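Local coordinates for DUF5638 domain-containing protein (PDB 5L1A) that is of unknown function, a mostly helical fragment of a longer Legionella pneumophila protein predicted to carry a transmembrane helix, at residues I42-F45 with Y46-F50; T53-E56 with D57-L60. All blocks are in the same frame, centred on the assembly; numbering follows the deposited sequence.

Contact 1 (I42-F45 with Y46-F50); sequences IKYF and YNSAF. With I3C (5-amino-2,4,6-triiodobenzene-1,3-dicarboxylic acid), chain E.
Lys43 O takes two hydrogen bonds from Asn47, one turn further along helix 33-51. The backbone N of Asn47 donates to Lys43 O at 3.1 Å, and ND2 of the same residue to that O at 2.9 Å from the other face of the carbonyl. The acceptor lies almost in the amide plane. CG of Asn47 stands beside its own backbone N (chi1 -83°), which turns the amide back along the helix. ND2 also bonds Asp19 of helix 8-25.

Tyr44 O is gripped in the same way, by Ser48 N and by Ser48 OG at 2.8 Å. Ser48 OG also sits over one face of the Tyr44 ring, 3.2 Å from Tyr44 CE1.

On another side of the helix, Phe45 and Tyr46 form a T-shaped pair. The edge of Phe45 meets the face of Tyr46, with ring centroids 4.8 Å apart and planes at 83°. Ile42 CG2 lies at the edge of the Tyr46 ring, 4.0 Å from Tyr46 CE2. Tyr66 stacks on Tyr46. Bound I3C lies near Phe45 CE1, its iodine I2 at 3.9 Å, and near Ala49 CB.

The carbonyls of Lys43 and Tyr44 are thus doubly bonded within the helix, while Tyr46 packs inside and Phe45 and Ala49 border the I3C site.

Contact 2 (T53-E56 with D57-L60); sequences TENE and DDGL
Asp57, in the first turn of helix 56-77, places its CB 3.3 Å from Asn55 OD1.

Asp58 follows, and its bonds with Asn55 run both ways. Asp58 N donates to Asn55 OD1 at 3.0 Å, the capping bond of Asn55, which stands at the N-cap. The donor stands well above the plane of the side-chain carbonyl. In return Asn55 ND2 gives a hydrogen bond to Asp58 OD2 at 2.6 Å, meeting the carboxylate from above its plane. Amide and carboxylate planes are 66° apart. CG of Asn55 lies between its backbone N and carbonyl carbon (chi1 65°), which lets the amide reach over the helix end. A water accepts from Glu54 N and donates to Asp58 OD2, tying the loop to the same carboxylate.

Gly59 N bonds Asn55 O at 3.2 Å in a nearly straight line, a backbone bond from the N-cap residue to the first turn of the helix. Thr53 CG2 packs 3.6 Å from Gly59 N. Leu60 N then bonds Glu56 O at 2.9 Å.

The capped turn lies at the surface, where the loop after helix 33-51 enters helix 56-77. Leu60 touches Arg14 of helix 8-25, Glu56 touches Leu11 there, and Thr53 OG1 bonds Phe50 O and Tyr5 OH.

In the fold
Contact 1 lies on helix 33-51 and contact 2 at the start of helix 56-77, the next helix in the chain. Their centres are 14 Å apart. They touch by packing, with Phe50 CD1 3.6 Å from Gly59 O. The centre of contact 1 is about 7 Å, and that of contact 2 about 16 Å, from the centre of the chain. Phe45 and Ala49 line an I3C pocket with Glu61, Val62 and Glu65 of helix 56-77, and with Glu95. In contact 2, the Asp58 side chain is about 6 Å from a bound I3C.

Contact 1 (I42-F45 with Y46-F50)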
loop_
_atom_site.group_PDB
_atom_site.type_symbol
_atom_site.label_atom_id
_atom_site.label_comp_id
_atom_site.label_asym_id
_atom_site.label_seq_id
_atom_site.Cartn_x
_atom_site.Cartn_y
_atom_site.Cartn_z
ATOM N N ILE A 42 0.615 2.344 -6.957
ATOM C CA ILE A 42 0.661 1.867 -5.579
ATOM C C ILE A 42 -0.250 0.660 -5.401
ATOM O O ILE A 42 0.146 -0.358 -4.819
ATOM C CB ILE A 42 0.284 3.001 -4.607
ATOM C CG1 ILE A 42 1.464 3.957 -4.418
ATOM C CG2 ILE A 42 -0.167 2.430 -3.277
ATOM C CD1 ILE A 42 2.692 3.297 -3.818
ATOM N N LYS A 43 -1.485 0.752 -5.896
ATOM C CA LYS A 43 -2.419 -0.351 -5.710
ATOM C C LYS A 43 -1.990 -1.580 -6.495
ATOM O O LYS A 43 -2.168 -2.708 -6.025
ATOM C CB LYS A 43 -3.832 0.083 -6.101
ATOM C CG LYS A 43 -4.315 1.280 -5.303
ATOM C CD LYS A 43 -5.820 1.289 -5.140
ATOM C CE LYS A 43 -6.521 1.537 -6.451
ATOM N NZ LYS A 43 -7.995 1.566 -6.253
ATOM N N TYR A 44 -1.414 -1.383 -7.679
ATOM C CA TYR A 44 -0.858 -2.505 -8.421
ATOM C C TYR A 44 0.292 -3.160 -7.665
ATOM O O TYR A 44 0.427 -4.388 -7.692
ATOM C CB TYR A 44 -0.406 -2.033 -9.801
ATOM C CG TYR A 44 0.318 -3.075 -10.618
ATOM C CD1 TYR A 44 -0.384 -4.018 -11.360
ATOM C CD2 TYR A 44 1.705 -3.109 -10.657
ATOM C CE1 TYR A 44 0.279 -4.971 -12.111
ATOM C CE2 TYR A 44 2.373 -4.052 -11.401
ATOM C CZ TYR A 44 1.658 -4.982 -12.126
ATOM O OH TYR A 44 2.331 -5.921 -12.872
ATOM N N PHE A 45 1.112 -2.366 -6.971
ATOM C CA PHE A 45 2.258 -2.915 -6.246
ATOM C C PHE A 45 1.820 -3.883 -5.149
ATOM O O PHE A 45 2.375 -4.979 -5.019
ATOM C CB PHE A 45 3.097 -1.778 -5.657
ATOM C CG PHE A 45 4.163 -2.242 -4.704
ATOM C CD1 PHE A 45 5.367 -2.726 -5.175
ATOM C CD2 PHE A 45 3.961 -2.187 -3.333
ATOM C CE1 PHE A 45 6.347 -3.153 -4.300
ATOM C CE2 PHE A 45 4.941 -2.615 -2.454
ATOM C CZ PHE A 45 6.133 -3.097 -2.940
ATOM N N TYR A 46 0.835 -3.495 -4.342
ATOM C CA TYR A 46 0.455 -4.338 -3.214
ATOM C C TYR A 46 -0.420 -5.505 -3.650
ATOM O O TYR A 46 -0.253 -6.625 -3.156
ATOM C CB TYR A 46 -0.250 -3.506 -2.145
ATOM C CG TYR A 46 0.679 -2.573 -1.417
ATOM C CD1 TYR A 46 1.563 -3.052 -0.461
ATOM C CD2 TYR A 46 0.679 -1.214 -1.687
ATOM C CE1 TYR A 46 2.422 -2.198 0.210
ATOM C CE2 TYR A 46 1.530 -0.350 -1.021
ATOM C CZ TYR A 46 2.399 -0.847 -0.073
ATOM O OH TYR A 46 3.251 0.009 0.588
ATOM N N ASN A 47 -1.353 -5.264 -4.571
ATOM C CA ASN A 47 -2.189 -6.350 -5.072
ATOM C C ASN A 47 -1.362 -7.402 -5.804
ATOM O O ASN A 47 -1.557 -8.603 -5.591
ATOM C CB ASN A 47 -3.288 -5.790 -5.974
ATOM C CG ASN A 47 -4.483 -5.280 -5.183
ATOM O OD1 ASN A 47 -5.391 -6.043 -4.857
ATOM N ND2 ASN A 47 -4.486 -3.989 -4.867
ATOM N N SER A 48 -0.427 -6.975 -6.662
ATOM C CA SER A 48 0.419 -7.943 -7.356
ATOM C C SER A 48 1.312 -8.700 -6.389
ATOM O O SER A 48 1.592 -9.883 -6.605
ATOM C CB SER A 48 1.283 -7.255 -8.415
ATOM O OG SER A 48 0.490 -6.601 -9.390
ATOM N N ALA A 49 1.778 -8.038 -5.327
ATOM C CA ALA A 49 2.639 -8.719 -4.366
ATOM C C ALA A 49 1.873 -9.787 -3.598
ATOM O O ALA A 49 2.431 -10.839 -3.271
ATOM C CB ALA A 49 3.263 -7.709 -3.403
ATOM N N PHE A 50 0.592 -9.538 -3.307
ATOM C CA PHE A 50 -0.207 -10.544 -2.613
ATOM C C PHE A 50 -0.516 -11.729 -3.520
ATOM O O PHE A 50 -0.491 -12.881 -3.074
ATOM C CB PHE A 50 -1.501 -9.926 -2.082
ATOM C CG PHE A 50 -2.462 -10.933 -1.506
ATOM C CD1 PHE A 50 -2.341 -11.351 -0.192
ATOM C CD2 PHE A 50 -3.483 -11.463 -2.282
ATOM C CE1 PHE A 50 -3.216 -12.275 0.338
ATOM C CE2 PHE A 50 -4.360 -12.387 -1.756
ATOM C CZ PHE A 50 -4.227 -12.793 -0.442
HETATM I I3 I3C E . 6.060 -7.589 2.406
HETATM I I2 I3C E . 6.828 -6.982 -3.795
HETATM I I1 I3C E . 11.230 -9.478 -0.317
HETATM O O8 I3C E . 8.913 -10.062 2.432
HETATM O O9 I3C E . 9.669 -8.044 2.791
HETATM C C10 I3C E . 9.649 -8.350 -3.038
HETATM N N13 I3C E . 5.421 -6.814 -0.779
HETATM C C1 I3C E . 8.524 -8.434 0.749
HETATM C C6 I3C E . 7.176 -7.817 0.650
HETATM C C5 I3C E . 6.650 -7.378 -0.678
HETATM C C4 I3C E . 7.484 -7.564 -1.898
HETATM C C3 I3C E . 8.826 -8.181 -1.794
HETATM C C2 I3C E . 9.343 -8.611 -0.473
HETATM C C7 I3C E . 9.067 -8.875 2.076
HETATM O O11 I3C E . 10.345 -7.386 -3.425
HETATM O O12 I3C E . 9.615 -9.435 -3.656
#

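Contact 2 (T53-E56 with D57-L60)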
loop_
_atom_site.group_PDB
_atom_site.type_symbol
_atom_site.label_atom_id
_atom_site.label_comp_id
_atom_site.label_asym_id
_atom_site.label_seq_id
_atom_site.Cartn_x
_atom_site.Cartn_y
_atom_site.Cartn_z
ATOM N N THR A 53 2.126 -14.392 -3.565
ATOM C CA THR A 53 2.359 -15.198 -2.378
ATOM C C THR A 53 1.860 -16.621 -2.604
ATOM O O THR A 53 0.915 -16.860 -3.360
ATOM C CB THR A 53 1.670 -14.582 -1.158
ATOM O OG1 THR A 53 0.250 -14.588 -1.347
ATOM C CG2 THR A 53 2.139 -13.154 -0.947
ATOM N N GLU A 54 2.517 -17.573 -1.947
ATOM C CA GLU A 54 2.203 -18.983 -2.126
ATOM C C GLU A 54 1.834 -19.688 -0.830
ATOM O O GLU A 54 1.455 -20.864 -0.870
ATOM C CB GLU A 54 3.383 -19.704 -2.787
ATOM C CG GLU A 54 3.906 -18.984 -4.015
ATOM C CD GLU A 54 4.887 -19.816 -4.804
ATOM O OE1 GLU A 54 4.563 -20.981 -5.118
ATOM O OE2 GLU A 54 5.988 -19.306 -5.102
ATOM N N ASN A 55 1.932 -19.007 0.310
ATOM C CA ASN A 55 1.511 -19.537 1.597
ATOM C C ASN A 55 0.872 -18.405 2.387
ATOM O O ASN A 55 1.064 -17.227 2.080
ATOM C CB ASN A 55 2.687 -20.134 2.375
ATOM C CG ASN A 55 3.711 -19.092 2.758
ATOM O OD1 ASN A 55 3.589 -18.440 3.796
ATOM N ND2 ASN A 55 4.719 -18.915 1.916
ATOM N N GLU A 56 0.120 -18.775 3.427
ATOM C CA GLU A 56 -0.679 -17.789 4.149
ATOM C C GLU A 56 0.182 -16.803 4.930
ATOM O O GLU A 56 -0.225 -15.652 5.127
ATOM C CB GLU A 56 -1.664 -18.490 5.087
ATOM C CG GLU A 56 -2.706 -17.560 5.694
ATOM C CD GLU A 56 -3.699 -18.278 6.585
ATOM O OE1 GLU A 56 -3.738 -19.527 6.559
ATOM O OE2 GLU A 56 -4.442 -17.588 7.315
ATOM N N ASP A 57 1.365 -17.220 5.385
ATOM C CA ASP A 57 2.216 -16.304 6.137
ATOM C C ASP A 57 2.704 -15.154 5.261
ATOM O O ASP A 57 2.703 -13.994 5.689
ATOM C CB ASP A 57 3.395 -17.059 6.749
ATOM C CG ASP A 57 2.957 -18.116 7.756
ATOM O OD1 ASP A 57 1.921 -18.775 7.524
ATOM O OD2 ASP A 57 3.648 -18.290 8.780
ATOM N N ASP A 58 3.117 -15.450 4.027
ATOM C CA ASP A 58 3.558 -14.388 3.129
ATOM C C ASP A 58 2.394 -13.498 2.707
ATOM O O ASP A 58 2.539 -12.272 2.627
ATOM C CB ASP A 58 4.252 -14.991 1.909
ATOM C CG ASP A 58 5.506 -15.767 2.276
ATOM O OD1 ASP A 58 6.052 -15.530 3.374
ATOM O OD2 ASP A 58 5.947 -16.612 1.467
ATOM N N GLY A 59 1.232 -14.092 2.426
ATOM C CA GLY A 59 0.066 -13.286 2.116
ATOM C C GLY A 59 -0.337 -12.373 3.257
ATOM O O GLY A 59 -0.743 -11.230 3.032
ATOM N N LEU A 60 -0.217 -12.856 4.494
ATOM C CA LEU A 60 -0.541 -12.028 5.650
ATOM C C LEU A 60 0.453 -10.882 5.807
ATOM O O LEU A 60 0.073 -9.778 6.213
ATOM C CB LEU A 60 -0.581 -12.893 6.910
ATOM C CG LEU A 60 -0.857 -12.188 8.237
ATOM C CD1 LEU A 60 -2.175 -11.450 8.183
ATOM C CD2 LEU A 60 -0.856 -13.185 9.380
HETATM O O HOH W 1 5.219 -16.941 -0.904
#